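Local coordinates for DUF4974 domain-containing protein (Parabacteroides distasonis, PDB 4M0N) that probably acts as a membrane-associated anti-sigma factor of the FecR family, this chain holding its FecR domain and the FecR C-terminal region, at residues D37-H42 with K78-R83; Y101-L106 with V170-E175; K115-M120 with V124-P129; V188-Y193 with T214-R219. The protein carries 1 engineered substitution. All coordinates share one frame; numbering follows the deposited sequence.

Interactions 1 and 3 lie in the FecR domain, interaction 4 in the C-terminal FecR region, and interaction 2 joins the two. Interaction 1 is a buried contact of one phenylalanine with an acid and a threonine, reaching from one beta sheet to the other. Interaction 3, a hairpin at the edge of the sheet that also holds strand 80-83, is held by backbone hydrogen bonds and has one buried and one more exposed face. Interactions 2 and 4 are partly buried. Interaction 2, near a magnesium ion, rests on a single histidine-carboxylate bond. In interaction 4 the touching is apolar or acid against carbon, and its centre lies about 39 Å from that of interaction 1.

Interaction 1 (D37-H42 with K78-R83); sequences DGTVVH and KPFIVR
D37 brings OD2 to the edge of the F80 ring, close to the ring plane and 3.7 Å from CD2, with the carboxylate and ring planes only 18° apart. The same oxygen accepts the T39 hydroxyl, OG1 to OD2 2.6 Å, and forms a salt bridge with R60. The other oxygen closes an Asx turn: T39 N reaches D37 OD1 at 2.9 Å, coming from above the carboxylate plane, and G38, with positive phi, lies at the bend. The turn leads into strand 40-43 of one FecR-domain sheet, while F80 belongs to strand 80-83 of the second, so the contact bridges the two. T39 then meets the CE2-CZ side of the ring: CG2 stands 4.0 Å from F80 CZ, and OG1 comes in obliquely, 3.8 Å from CE2. Besides giving its proton to D37, OG1 accepts from M73 N, which fixes the threonine's rotation. F80 reaches across because its CG lies anti to the backbone N (chi1 -170°), and V82 CG2 of its own strand borders the ring edge in plane.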
loop_
_atom_site.group_PDB
_atom_site.type_symbol
_atom_site.label_atom_id
_atom_site.label_comp_id
_atom_site.label_asym_id
_atom_site.label_seq_id
_atom_site.Cartn_x
_atom_site.Cartn_y
_atom_site.Cartn_z
ATOM N N ASP A 37 -12.303 18.623 5.020
ATOM C CA ASP A 37 -13.475 18.453 4.174
ATOM C C ASP A 37 -14.347 17.267 4.608
ATOM O O ASP A 37 -15.339 16.967 3.944
ATOM C CB ASP A 37 -13.031 18.222 2.717
ATOM C CG ASP A 37 -12.289 16.909 2.539
ATOM O OD1 ASP A 37 -11.739 16.423 3.546
ATOM O OD2 ASP A 37 -12.280 16.357 1.406
ATOM N N GLY A 38 -13.939 16.549 5.655
ATOM C CA GLY A 38 -14.677 15.361 6.099
ATOM C C GLY A 38 -14.182 14.043 5.518
ATOM O O GLY A 38 -14.691 12.979 5.864
ATOM N N THR A 39 -13.208 14.101 4.606
ATOM C CA THR A 39 -12.584 12.910 4.082
ATOM C C THR A 39 -11.863 12.154 5.194
ATOM O O THR A 39 -11.137 12.752 5.977
ATOM C CB THR A 39 -11.594 13.294 2.959
ATOM O OG1 THR A 39 -12.334 13.739 1.812
ATOM C CG2 THR A 39 -10.665 12.106 2.600
ATOM N N VAL A 40 -12.049 10.843 5.250
ATOM C CA VAL A 40 -11.401 10.012 6.241
ATOM C C VAL A 40 -10.226 9.339 5.554
ATOM O O VAL A 40 -10.370 8.792 4.448
ATOM C CB VAL A 40 -12.346 8.919 6.764
ATOM C CG1 VAL A 40 -11.614 7.978 7.719
ATOM C CG2 VAL A 40 -13.486 9.578 7.500
ATOM N N VAL A 41 -9.073 9.421 6.182
ATOM C CA VAL A 41 -7.900 8.773 5.674
ATOM C C VAL A 41 -7.356 7.811 6.734
ATOM O O VAL A 41 -7.141 8.215 7.895
ATOM C CB VAL A 41 -6.767 9.783 5.353
ATOM C CG1 VAL A 41 -5.627 9.066 4.655
ATOM C CG2 VAL A 41 -7.298 10.980 4.520
ATOM N N HIS A 42 -7.169 6.565 6.351
ATOM C CA HIS A 42 -6.478 5.569 7.189
ATOM C C HIS A 42 -5.070 5.427 6.646
ATOM O O HIS A 42 -4.894 5.172 5.441
ATOM C CB HIS A 42 -7.142 4.226 7.062
ATOM C CG HIS A 42 -8.468 4.121 7.733
ATOM N ND1 HIS A 42 -9.619 4.663 7.202
ATOM C CD2 HIS A 42 -8.841 3.463 8.854
ATOM C CE1 HIS A 42 -10.641 4.382 7.993
ATOM N NE2 HIS A 42 -10.199 3.643 8.994
ATOM N N LYS A 78 -14.972 20.477 -6.435
ATOM C CA LYS A 78 -13.653 20.595 -5.842
ATOM C C LYS A 78 -12.987 19.215 -5.847
ATOM O O LYS A 78 -13.166 18.430 -4.922
ATOM C CB LYS A 78 -13.788 21.134 -4.416
ATOM C CG LYS A 78 -12.638 22.009 -3.951
ATOM C CD LYS A 78 -13.010 22.696 -2.644
ATOM C CE LYS A 78 -11.796 23.262 -1.923
ATOM N NZ LYS A 78 -12.168 23.869 -0.613
ATOM N N PRO A 79 -12.262 18.899 -6.925
ATOM C CA PRO A 79 -11.629 17.591 -6.977
ATOM C C PRO A 79 -10.661 17.408 -5.823
ATOM O O PRO A 79 -10.078 18.392 -5.321
ATOM C CB PRO A 79 -10.859 17.624 -8.291
ATOM C CG PRO A 79 -11.556 18.646 -9.127
ATOM C CD PRO A 79 -12.033 19.681 -8.152
ATOM N N PHE A 80 -10.508 16.159 -5.406
ATOM C CA PHE A 80 -9.568 15.784 -4.362
ATOM C C PHE A 80 -8.399 15.110 -5.064
ATOM O O PHE A 80 -8.630 14.230 -5.874
ATOM C CB PHE A 80 -10.245 14.776 -3.432
ATOM C CG PHE A 80 -9.472 14.480 -2.192
ATOM C CD1 PHE A 80 -8.415 13.559 -2.201
ATOM C CD2 PHE A 80 -9.817 15.093 -0.991
ATOM C CE1 PHE A 80 -7.712 13.297 -1.034
ATOM C CE2 PHE A 80 -9.104 14.839 0.168
ATOM C CZ PHE A 80 -8.054 13.932 0.153
ATOM N N ILE A 81 -7.181 15.527 -4.748
ATOM C CA ILE A 81 -5.995 14.939 -5.369
ATOM C C ILE A 81 -5.056 14.376 -4.325
ATOM O O ILE A 81 -4.602 15.089 -3.398
ATOM C CB ILE A 81 -5.257 15.951 -6.246
ATOM C CG1 ILE A 81 -6.150 16.408 -7.394
ATOM C CG2 ILE A 81 -3.953 15.322 -6.746
ATOM C CD1 ILE A 81 -5.506 17.418 -8.323
ATOM N N VAL A 82 -4.755 13.091 -4.460
ATOM C CA VAL A 82 -3.683 12.508 -3.663
ATOM C C VAL A 82 -2.444 12.532 -4.559
ATOM O O VAL A 82 -2.390 11.845 -5.576
ATOM C CB VAL A 82 -3.984 11.074 -3.233
ATOM C CG1 VAL A 82 -2.752 10.492 -2.510
ATOM C CG2 VAL A 82 -5.231 11.014 -2.365
ATOM N N ARG A 83 -1.474 13.338 -4.178
ATOM C CA ARG A 83 -0.249 13.505 -4.945
ATOM C C ARG A 83 0.854 12.656 -4.363
ATOM O O ARG A 83 1.311 12.858 -3.222
ATOM C CB ARG A 83 0.183 14.970 -4.966
ATOM C CG ARG A 83 1.526 15.231 -5.649
ATOM C CD ARG A 83 1.587 16.667 -6.140
ATOM N NE ARG A 83 0.596 16.884 -7.178
ATOM C CZ ARG A 83 0.091 18.063 -7.520
ATOM N NH1 ARG A 83 0.519 19.186 -6.944
ATOM N NH2 ARG A 83 -0.818 18.124 -8.492
#

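Interaction 2 (Y101-L106 with V170-E175); sequences YQEDEL and VIHDLE
D104 and H172 are the nearest pair of the two backbones, CA atoms 7.3 Å apart, D104 ending a type I turn closed by its N bonding to Y101 O at 3.1 Å, H172 lying on helix 167-178. The turn is the tip of the beta hairpin formed by strands 94-100 and 106-111, so the contact ties the FecR domain to the first long helix of the C-terminal region. H172 ND1 donates to D104 OD1 at 2.8 Å (N-H...O 156°). The acceptor lies in the imidazole plane but is met on its anti side, 34° out of the carboxylate plane. R176 forms salt bridges with that same OD1, with E103 OE2 and with D173 OD1, which probably eases the nearness of these acids. The E103 side chain also lies about 4 Å from the bound magnesium ion. The E103 chain, bent at chi2, and the imidazole run alongside in opposite senses, E103 CG 3.8 Å from H172 ND1. Its backbone carbonyl oxygen, E103 O, meets H172 CE1 at 3.2 Å, at the ring edge and in its plane.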
loop_
_atom_site.group_PDB
_atom_site.type_symbol
_atom_site.label_atom_id
_atom_site.label_comp_id
_atom_site.label_asym_id
_atom_site.label_seq_id
_atom_site.Cartn_x
_atom_site.Cartn_y
_atom_site.Cartn_z
ATOM N N TYR A 101 4.812 3.249 -1.263
ATOM C CA TYR A 101 5.983 3.330 -0.395
ATOM C C TYR A 101 7.199 3.593 -1.288
ATOM O O TYR A 101 7.466 2.877 -2.279
ATOM C CB TYR A 101 6.197 2.033 0.390
ATOM C CG TYR A 101 5.205 1.805 1.483
ATOM C CD1 TYR A 101 5.352 2.405 2.729
ATOM C CD2 TYR A 101 4.106 0.990 1.280
ATOM C CE1 TYR A 101 4.442 2.195 3.749
ATOM C CE2 TYR A 101 3.216 0.764 2.293
ATOM C CZ TYR A 101 3.367 1.372 3.509
ATOM O OH TYR A 101 2.464 1.116 4.499
ATOM N N GLN A 102 7.962 4.605 -0.904
ATOM C CA GLN A 102 9.130 4.981 -1.699
ATOM C C GLN A 102 10.193 3.892 -1.763
ATOM O O GLN A 102 10.907 3.786 -2.790
ATOM C CB GLN A 102 9.680 6.350 -1.248
ATOM C CG GLN A 102 10.343 6.384 0.109
ATOM C CD GLN A 102 10.730 7.799 0.596
ATOM O OE1 GLN A 102 10.534 8.835 -0.074
ATOM N NE2 GLN A 102 11.287 7.833 1.772
ATOM N N GLU A 103 10.263 3.045 -0.733
ATOM C CA GLU A 103 11.167 1.879 -0.723
ATOM C C GLU A 103 10.746 0.623 -1.514
ATOM O O GLU A 103 11.513 -0.352 -1.591
ATOM C CB GLU A 103 11.475 1.463 0.724
ATOM C CG GLU A 103 10.316 0.900 1.527
ATOM C CD GLU A 103 9.598 1.915 2.384
ATOM O OE1 GLU A 103 9.644 3.143 1.963
ATOM O OE2 GLU A 103 9.019 1.476 3.472
ATOM N N ASP A 104 9.548 0.615 -2.095
ATOM C CA ASP A 104 9.008 -0.590 -2.722
ATOM C C ASP A 104 9.196 -0.516 -4.237
ATOM O O ASP A 104 9.258 0.564 -4.816
ATOM C CB ASP A 104 7.509 -0.744 -2.463
ATOM C CG ASP A 104 7.169 -1.171 -1.031
ATOM O OD1 ASP A 104 8.093 -1.248 -0.177
ATOM O OD2 ASP A 104 5.945 -1.430 -0.777
ATOM N N GLU A 105 9.233 -1.677 -4.852
ATOM C CA GLU A 105 9.339 -1.771 -6.302
ATOM C C GLU A 105 8.004 -1.444 -6.972
ATOM O O GLU A 105 7.997 -1.019 -8.121
ATOM C CB GLU A 105 9.874 -3.144 -6.755
ATOM C CG GLU A 105 8.978 -4.350 -6.519
ATOM C CD GLU A 105 9.436 -5.591 -7.273
ATOM O OE1 GLU A 105 10.649 -5.898 -7.248
ATOM O OE2 GLU A 105 8.578 -6.264 -7.889
ATOM N N LEU A 106 6.886 -1.627 -6.269
ATOM C CA LEU A 106 5.588 -1.389 -6.870
ATOM C C LEU A 106 4.801 -0.303 -6.175
ATOM O O LEU A 106 4.933 -0.113 -4.959
ATOM C CB LEU A 106 4.743 -2.653 -6.861
ATOM C CG LEU A 106 5.331 -3.930 -7.448
ATOM C CD1 LEU A 106 4.428 -5.130 -7.173
ATOM C CD2 LEU A 106 5.519 -3.730 -8.933
ATOM N N VAL A 170 6.313 -8.721 -0.289
ATOM C CA VAL A 170 5.773 -9.336 0.933
ATOM C C VAL A 170 6.644 -8.968 2.135
ATOM O O VAL A 170 6.134 -8.560 3.176
ATOM C CB VAL A 170 5.707 -10.877 0.791
ATOM C CG1 VAL A 170 5.492 -11.550 2.133
ATOM C CG2 VAL A 170 4.598 -11.270 -0.185
ATOM N N ILE A 171 7.953 -9.122 1.996
ATOM C CA ILE A 171 8.841 -8.879 3.124
ATOM C C ILE A 171 8.791 -7.427 3.578
ATOM O O ILE A 171 8.845 -7.149 4.766
ATOM C CB ILE A 171 10.290 -9.311 2.799
ATOM C CG1 ILE A 171 10.353 -10.838 2.759
ATOM C CG2 ILE A 171 11.276 -8.723 3.787
ATOM C CD1 ILE A 171 11.644 -11.342 2.168
ATOM N N HIS A 172 8.681 -6.493 2.643
ATOM C CA HIS A 172 8.528 -5.095 3.055
ATOM C C HIS A 172 7.218 -4.878 3.832
ATOM O O HIS A 172 7.218 -4.219 4.858
ATOM C CB HIS A 172 8.573 -4.201 1.839
ATOM C CG HIS A 172 9.956 -3.945 1.340
ATOM N ND1 HIS A 172 10.305 -2.788 0.672
ATOM C CD2 HIS A 172 11.087 -4.681 1.440
ATOM C CE1 HIS A 172 11.593 -2.832 0.370
ATOM N NE2 HIS A 172 12.091 -3.971 0.822
ATOM N N ASP A 173 6.123 -5.479 3.374
ATOM C CA ASP A 173 4.856 -5.403 4.105
ATOM C C ASP A 173 4.985 -5.964 5.509
ATOM O O ASP A 173 4.459 -5.393 6.488
ATOM C CB ASP A 173 3.738 -6.180 3.418
ATOM C CG ASP A 173 3.268 -5.545 2.131
ATOM O OD1 ASP A 173 3.597 -4.381 1.869
ATOM O OD2 ASP A 173 2.528 -6.236 1.403
ATOM N N LEU A 174 5.667 -7.102 5.626
ATOM C CA LEU A 174 5.845 -7.713 6.943
ATOM C C LEU A 174 6.696 -6.855 7.862
ATOM O O LEU A 174 6.332 -6.625 9.039
ATOM C CB LEU A 174 6.441 -9.115 6.827
ATOM C CG LEU A 174 5.641 -10.165 6.036
ATOM C CD1 LEU A 174 6.367 -11.503 6.097
ATOM C CD2 LEU A 174 4.209 -10.314 6.502
ATOM N N GLU A 175 7.807 -6.352 7.341
ATOM C CA GLU A 175 8.653 -5.478 8.143
ATOM C C GLU A 175 7.892 -4.279 8.684
ATOM O O GLU A 175 8.008 -3.906 9.861
ATOM C CB GLU A 175 9.848 -4.956 7.343
ATOM C CG GLU A 175 10.862 -5.989 6.942
ATOM C CD GLU A 175 12.051 -5.340 6.270
ATOM O OE1 GLU A 175 11.872 -4.814 5.149
ATOM O OE2 GLU A 175 13.137 -5.370 6.870
#

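Interaction 3 (K115-M120 with V124-P129); sequences KVEVDM and VMRLLP
V116 and L127, together with V118 and M125, form the two hydrogen-bonded pairs of an antiparallel beta hairpin, strands 116-120 and 123-127; the axes of 116-120 and 124-127 come within 4.7 Å, their directions 160° apart. Four backbone hydrogen bonds join them. V116 N to L127 O (3.0 Å) and L127 N to V116 O (2.7 Å) make one reciprocal pair, while V118 N to M125 O and M125 N to V118 O make the next; E117-R126 and D119-V124 are the non-hydrogen-bonded pairs. Weaker CA-H...O contacts fill in between, R126 CA to V116 O at 3.3 Å among them. The strand 123-127 is outermost in its seven-stranded sheet, and 116-120 is bonded on its other flank to strand 88-91.

Apolar packing gathers on the face of V116, V118, M125 and L127, which meets I133 and V111 of the second sheet. There V118 CG2 touches L127 CD1 at 3.9 Å, a diagonal pair, and M120 CE comes to 4.3 Å from M125 SD, with M120 resting on V135.

On the other face E117, D119 and R126 are joined by V124, whose CG1 lies 3.3 Å from D119 OD1 and also meets the E117 chain. Past the open end of the hairpin, K115 and L128 run side by side in the same direction, K115 CG 3.7 Å from L128 CD2.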
loop_
_atom_site.group_PDB
_atom_site.type_symbol
_atom_site.label_atom_id
_atom_site.label_comp_id
_atom_site.label_asym_id
_atom_site.label_seq_id
_atom_site.Cartn_x
_atom_site.Cartn_y
_atom_site.Cartn_z
ATOM N N LYS A 115 -15.306 6.439 -8.630
ATOM C CA LYS A 115 -14.544 6.536 -9.877
ATOM C C LYS A 115 -13.302 7.345 -9.572
ATOM O O LYS A 115 -13.371 8.357 -8.878
ATOM C CB LYS A 115 -15.371 7.204 -10.978
ATOM C CG LYS A 115 -16.580 6.371 -11.361
ATOM C CD LYS A 115 -17.325 6.940 -12.541
ATOM C CE LYS A 115 -18.592 6.147 -12.787
ATOM N NZ LYS A 115 -19.271 6.595 -14.015
ATOM N N VAL A 116 -12.165 6.848 -10.052
ATOM C CA VAL A 116 -10.884 7.430 -9.738
ATOM C C VAL A 116 -10.080 7.646 -11.025
ATOM O O VAL A 116 -10.038 6.771 -11.888
ATOM C CB VAL A 116 -10.125 6.458 -8.816
ATOM C CG1 VAL A 116 -8.736 6.922 -8.565
ATOM C CG2 VAL A 116 -10.907 6.262 -7.508
ATOM N N GLU A 117 -9.432 8.805 -11.138
ATOM C CA GLU A 117 -8.523 9.056 -12.271
ATOM C C GLU A 117 -7.090 9.029 -11.757
ATOM O O GLU A 117 -6.783 9.660 -10.774
ATOM C CB GLU A 117 -8.789 10.428 -12.893
ATOM C CG GLU A 117 -7.928 10.751 -14.096
ATOM C CD GLU A 117 -8.296 12.067 -14.792
ATOM O OE1 GLU A 117 -9.453 12.208 -15.225
ATOM O OE2 GLU A 117 -7.419 12.943 -14.920
ATOM N N VAL A 118 -6.219 8.308 -12.448
ATOM C CA VAL A 118 -4.832 8.239 -12.091
ATOM C C VAL A 118 -4.029 8.896 -13.185
ATOM O O VAL A 118 -3.980 8.413 -14.321
ATOM C CB VAL A 118 -4.381 6.785 -11.901
ATOM C CG1 VAL A 118 -2.913 6.745 -11.494
ATOM C CG2 VAL A 118 -5.249 6.090 -10.841
ATOM N N ASP A 119 -3.355 9.987 -12.828
ATOM C CA ASP A 119 -2.635 10.769 -13.780
ATOM C C ASP A 119 -1.149 10.574 -13.542
ATOM O O ASP A 119 -0.632 10.889 -12.473
ATOM C CB ASP A 119 -2.954 12.245 -13.605
ATOM C CG ASP A 119 -4.408 12.563 -13.791
ATOM O OD1 ASP A 119 -5.035 11.999 -14.711
ATOM O OD2 ASP A 119 -4.936 13.409 -13.025
ATOM N N MET A 120 -0.470 10.095 -14.578
ATOM C CA MET A 120 0.966 9.833 -14.568
ATOM C C MET A 120 1.548 10.621 -15.749
ATOM O O MET A 120 0.817 11.093 -16.619
ATOM C CB MET A 120 1.234 8.317 -14.695
ATOM C CG MET A 120 0.809 7.465 -13.488
ATOM S SD MET A 120 0.419 5.760 -13.870
ATOM C CE MET A 120 -1.110 5.905 -14.825
ATOM N N VAL A 124 -2.897 8.510 -18.534
ATOM C CA VAL A 124 -4.037 8.857 -17.704
ATOM C C VAL A 124 -5.047 7.715 -17.809
ATOM O O VAL A 124 -5.401 7.310 -18.908
ATOM C CB VAL A 124 -4.660 10.189 -18.172
ATOM C CG1 VAL A 124 -5.970 10.469 -17.443
ATOM C CG2 VAL A 124 -3.657 11.317 -17.978
ATOM N N MET A 125 -5.517 7.223 -16.669
ATOM C CA MET A 125 -6.407 6.081 -16.647
ATOM C C MET A 125 -7.520 6.297 -15.652
ATOM O O MET A 125 -7.290 6.780 -14.566
ATOM C CB MET A 125 -5.610 4.839 -16.279
ATOM C CG MET A 125 -4.421 4.613 -17.211
ATOM S SD MET A 125 -3.493 3.077 -16.930
ATOM C CE MET A 125 -4.587 1.961 -17.783
ATOM N N ARG A 126 -8.726 5.896 -16.031
ATOM C CA ARG A 126 -9.834 5.975 -15.110
ATOM C C ARG A 126 -10.126 4.566 -14.615
ATOM O O ARG A 126 -10.076 3.592 -15.379
ATOM C CB ARG A 126 -11.034 6.637 -15.770
ATOM C CG ARG A 126 -10.775 8.110 -16.046
ATOM C CD ARG A 126 -12.026 8.909 -16.363
ATOM N NE ARG A 126 -12.617 8.523 -17.643
ATOM C CZ ARG A 126 -13.314 9.326 -18.444
ATOM N NH1 ARG A 126 -13.514 10.603 -18.129
ATOM N NH2 ARG A 126 -13.801 8.848 -19.585
ATOM N N LEU A 127 -10.441 4.472 -13.334
ATOM C CA LEU A 127 -10.629 3.184 -12.665
ATOM C C LEU A 127 -11.970 3.167 -11.980
ATOM O O LEU A 127 -12.437 4.191 -11.492
ATOM C CB LEU A 127 -9.578 2.992 -11.604
ATOM C CG LEU A 127 -8.141 2.841 -12.107
ATOM C CD1 LEU A 127 -7.276 2.791 -10.866
ATOM C CD2 LEU A 127 -7.974 1.615 -12.985
ATOM N N LEU A 128 -12.572 1.981 -11.970
ATOM C CA LEU A 128 -13.819 1.728 -11.301
ATOM C C LEU A 128 -13.603 0.733 -10.154
ATOM O O LEU A 128 -12.509 0.210 -9.978
ATOM C CB LEU A 128 -14.778 1.100 -12.323
ATOM C CG LEU A 128 -15.169 1.960 -13.516
ATOM C CD1 LEU A 128 -15.945 1.076 -14.505
ATOM C CD2 LEU A 128 -16.020 3.091 -12.985
ATOM N N PRO A 129 -14.675 0.464 -9.372
ATOM C CA PRO A 129 -14.496 -0.436 -8.236
ATOM C C PRO A 129 -13.934 -1.790 -8.608
ATOM O O PRO A 129 -14.293 -2.385 -9.614
ATOM C CB PRO A 129 -15.908 -0.525 -7.649
ATOM C CG PRO A 129 -16.482 0.839 -7.937
ATOM C CD PRO A 129 -15.998 1.107 -9.337
#

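Interaction 4 (V188-Y193 with T214-R219); sequences VVFDDY and TGIRYR
I216 packs against both F190 and D192, and these three residues give the contact most of its buried surface. Toward F190 the isoleucine offers both branches: CG1 meets F190 CE1 at 3.9 Å near the ring plane, and CG2, 4.0 Å from the same CE1, lies in that plane, so the ring presents an edge. The end methyl CD1 reaches both residues, 4.0 Å from F190 CD1 and 3.8 Å from D192 OD1. That oxygen is held in a salt bridge by K229, whose NZ also bonds V189 O. The second carboxylate oxygen, D192 OD2, rests on T214 CB at 3.7 Å, and there the contact is oxygen against carbon.

T214 in turn positions I216. Its OG1, between backbone N and carbonyl carbon (chi1 66°), accepts from I216 N at 2.9 Å, an ST turn, and is also hydrogen-bonded to I210 O. G215, with positive phi, is where the chain leaves the helix 203-214.

Here the loop that joins strand 182-184 to strand 193-199 packs against the turn by which helix 203-214 passes into strand 217-221, while I216 rests on L227 of the adjoining strand 224-228.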
loop_
_atom_site.group_PDB
_atom_site.type_symbol
_atom_site.label_atom_id
_atom_site.label_comp_id
_atom_site.label_asym_id
_atom_site.label_seq_id
_atom_site.Cartn_x
_atom_site.Cartn_y
_atom_site.Cartn_z
ATOM N N VAL A 188 20.863 -16.814 -1.908
ATOM C CA VAL A 188 19.734 -17.665 -2.259
ATOM C C VAL A 188 18.861 -16.939 -3.275
ATOM O O VAL A 188 18.639 -15.726 -3.171
ATOM C CB VAL A 188 18.917 -18.022 -0.987
ATOM C CG1 VAL A 188 17.663 -18.811 -1.326
ATOM C CG2 VAL A 188 19.779 -18.822 -0.012
ATOM N N VAL A 189 18.354 -17.676 -4.257
ATOM C CA VAL A 189 17.397 -17.094 -5.192
ATOM C C VAL A 189 15.993 -17.010 -4.590
ATOM O O VAL A 189 15.448 -18.008 -4.112
ATOM C CB VAL A 189 17.326 -17.874 -6.512
ATOM C CG1 VAL A 189 16.219 -17.304 -7.392
ATOM C CG2 VAL A 189 18.670 -17.814 -7.214
ATOM N N PHE A 190 15.409 -15.819 -4.660
ATOM C CA PHE A 190 14.042 -15.570 -4.168
ATOM C C PHE A 190 13.148 -15.047 -5.291
ATOM O O PHE A 190 12.858 -13.854 -5.370
ATOM C CB PHE A 190 14.056 -14.584 -2.996
ATOM C CG PHE A 190 14.567 -15.181 -1.716
ATOM C CD1 PHE A 190 13.723 -15.926 -0.902
ATOM C CD2 PHE A 190 15.880 -14.990 -1.319
ATOM C CE1 PHE A 190 14.182 -16.472 0.281
ATOM C CE2 PHE A 190 16.350 -15.551 -0.141
ATOM C CZ PHE A 190 15.498 -16.289 0.662
ATOM N N ASP A 191 12.712 -15.968 -6.142
ATOM C CA ASP A 191 11.906 -15.641 -7.316
ATOM C C ASP A 191 10.422 -15.909 -7.057
ATOM O O ASP A 191 9.622 -15.961 -7.990
ATOM C CB ASP A 191 12.395 -16.492 -8.497
ATOM C CG ASP A 191 12.326 -15.762 -9.825
ATOM O OD1 ASP A 191 11.216 -15.345 -10.241
ATOM O OD2 ASP A 191 13.393 -15.635 -10.469
ATOM N N ASP A 192 10.045 -16.050 -5.791
ATOM C CA ASP A 192 8.728 -16.577 -5.445
ATOM C C ASP A 192 7.625 -15.516 -5.532
ATOM O O ASP A 192 7.854 -14.324 -5.325
ATOM C CB ASP A 192 8.742 -17.164 -4.037
ATOM C CG ASP A 192 9.904 -18.110 -3.808
ATOM O OD1 ASP A 192 11.055 -17.625 -3.711
ATOM O OD2 ASP A 192 9.660 -19.333 -3.715
ATOM N N TYR A 193 6.424 -15.988 -5.846
ATOM C CA TYR A 193 5.229 -15.160 -5.784
ATOM C C TYR A 193 4.310 -15.759 -4.723
ATOM O O TYR A 193 4.122 -16.984 -4.664
ATOM C CB TYR A 193 4.549 -15.110 -7.152
ATOM C CG TYR A 193 5.387 -14.404 -8.190
ATOM C CD1 TYR A 193 5.590 -13.032 -8.117
ATOM C CD2 TYR A 193 5.989 -15.106 -9.240
ATOM C CE1 TYR A 193 6.368 -12.372 -9.045
ATOM C CE2 TYR A 193 6.769 -14.452 -10.182
ATOM C CZ TYR A 193 6.954 -13.088 -10.081
ATOM O OH TYR A 193 7.713 -12.404 -10.998
ATOM N N THR A 214 6.377 -22.333 0.014
ATOM C CA THR A 214 7.556 -22.050 -0.809
ATOM C C THR A 214 8.801 -22.840 -0.448
ATOM O O THR A 214 9.731 -22.906 -1.251
ATOM C CB THR A 214 7.935 -20.562 -0.704
ATOM O OG1 THR A 214 8.358 -20.271 0.639
ATOM C CG2 THR A 214 6.749 -19.700 -1.077
ATOM N N GLY A 215 8.826 -23.430 0.749
ATOM C CA GLY A 215 10.052 -23.971 1.316
ATOM C C GLY A 215 10.948 -22.937 1.992
ATOM O O GLY A 215 11.922 -23.296 2.646
ATOM N N ILE A 216 10.628 -21.654 1.879
ATOM C CA ILE A 216 11.459 -20.628 2.511
ATOM C C ILE A 216 11.434 -20.795 4.038
ATOM O O ILE A 216 10.364 -20.857 4.635
ATOM C CB ILE A 216 10.973 -19.220 2.115
ATOM C CG1 ILE A 216 11.198 -18.993 0.616
ATOM C CG2 ILE A 216 11.693 -18.124 2.906
ATOM C CD1 ILE A 216 10.357 -17.872 0.057
ATOM N N ARG A 217 12.609 -20.906 4.657
ATOM C CA ARG A 217 12.707 -20.969 6.112
ATOM C C ARG A 217 13.140 -19.620 6.656
ATOM O O ARG A 217 13.576 -18.735 5.906
ATOM C CB ARG A 217 13.696 -22.051 6.565
ATOM C CG ARG A 217 13.178 -23.471 6.391
ATOM C CD ARG A 217 14.186 -24.513 6.856
ATOM N NE ARG A 217 13.919 -25.787 6.183
ATOM C CZ ARG A 217 13.047 -26.710 6.592
ATOM N NH1 ARG A 217 12.345 -26.546 7.713
ATOM N NH2 ARG A 217 12.880 -27.816 5.870
ATOM N N TYR A 218 13.006 -19.462 7.964
ATOM C CA TYR A 218 13.475 -18.256 8.636
ATOM C C TYR A 218 14.174 -18.577 9.954
ATOM O O TYR A 218 13.805 -19.529 10.632
ATOM C CB TYR A 218 12.295 -17.323 8.894
ATOM C CG TYR A 218 11.262 -17.887 9.842
ATOM C CD1 TYR A 218 10.293 -18.782 9.392
ATOM C CD2 TYR A 218 11.255 -17.523 11.184
ATOM C CE1 TYR A 218 9.336 -19.283 10.250
ATOM C CE2 TYR A 218 10.305 -18.023 12.051
ATOM C CZ TYR A 218 9.346 -18.901 11.576
ATOM O OH TYR A 218 8.404 -19.404 12.448
ATOM N N ARG A 219 15.193 -17.789 10.295
ATOM C CA ARG A 219 15.763 -17.808 11.644
ATOM C C ARG A 219 15.986 -16.406 12.208
ATOM O O ARG A 219 16.257 -15.456 11.464
ATOM C CB ARG A 219 17.077 -18.596 11.667
ATOM C CG ARG A 219 18.151 -18.044 10.747
ATOM C CD ARG A 219 19.378 -18.937 10.687
ATOM N NE ARG A 219 19.842 -19.055 9.307
ATOM C CZ ARG A 219 20.484 -18.104 8.630
ATOM N NH1 ARG A 219 20.781 -16.934 9.195
ATOM N NH2 ARG A 219 20.845 -18.333 7.374
#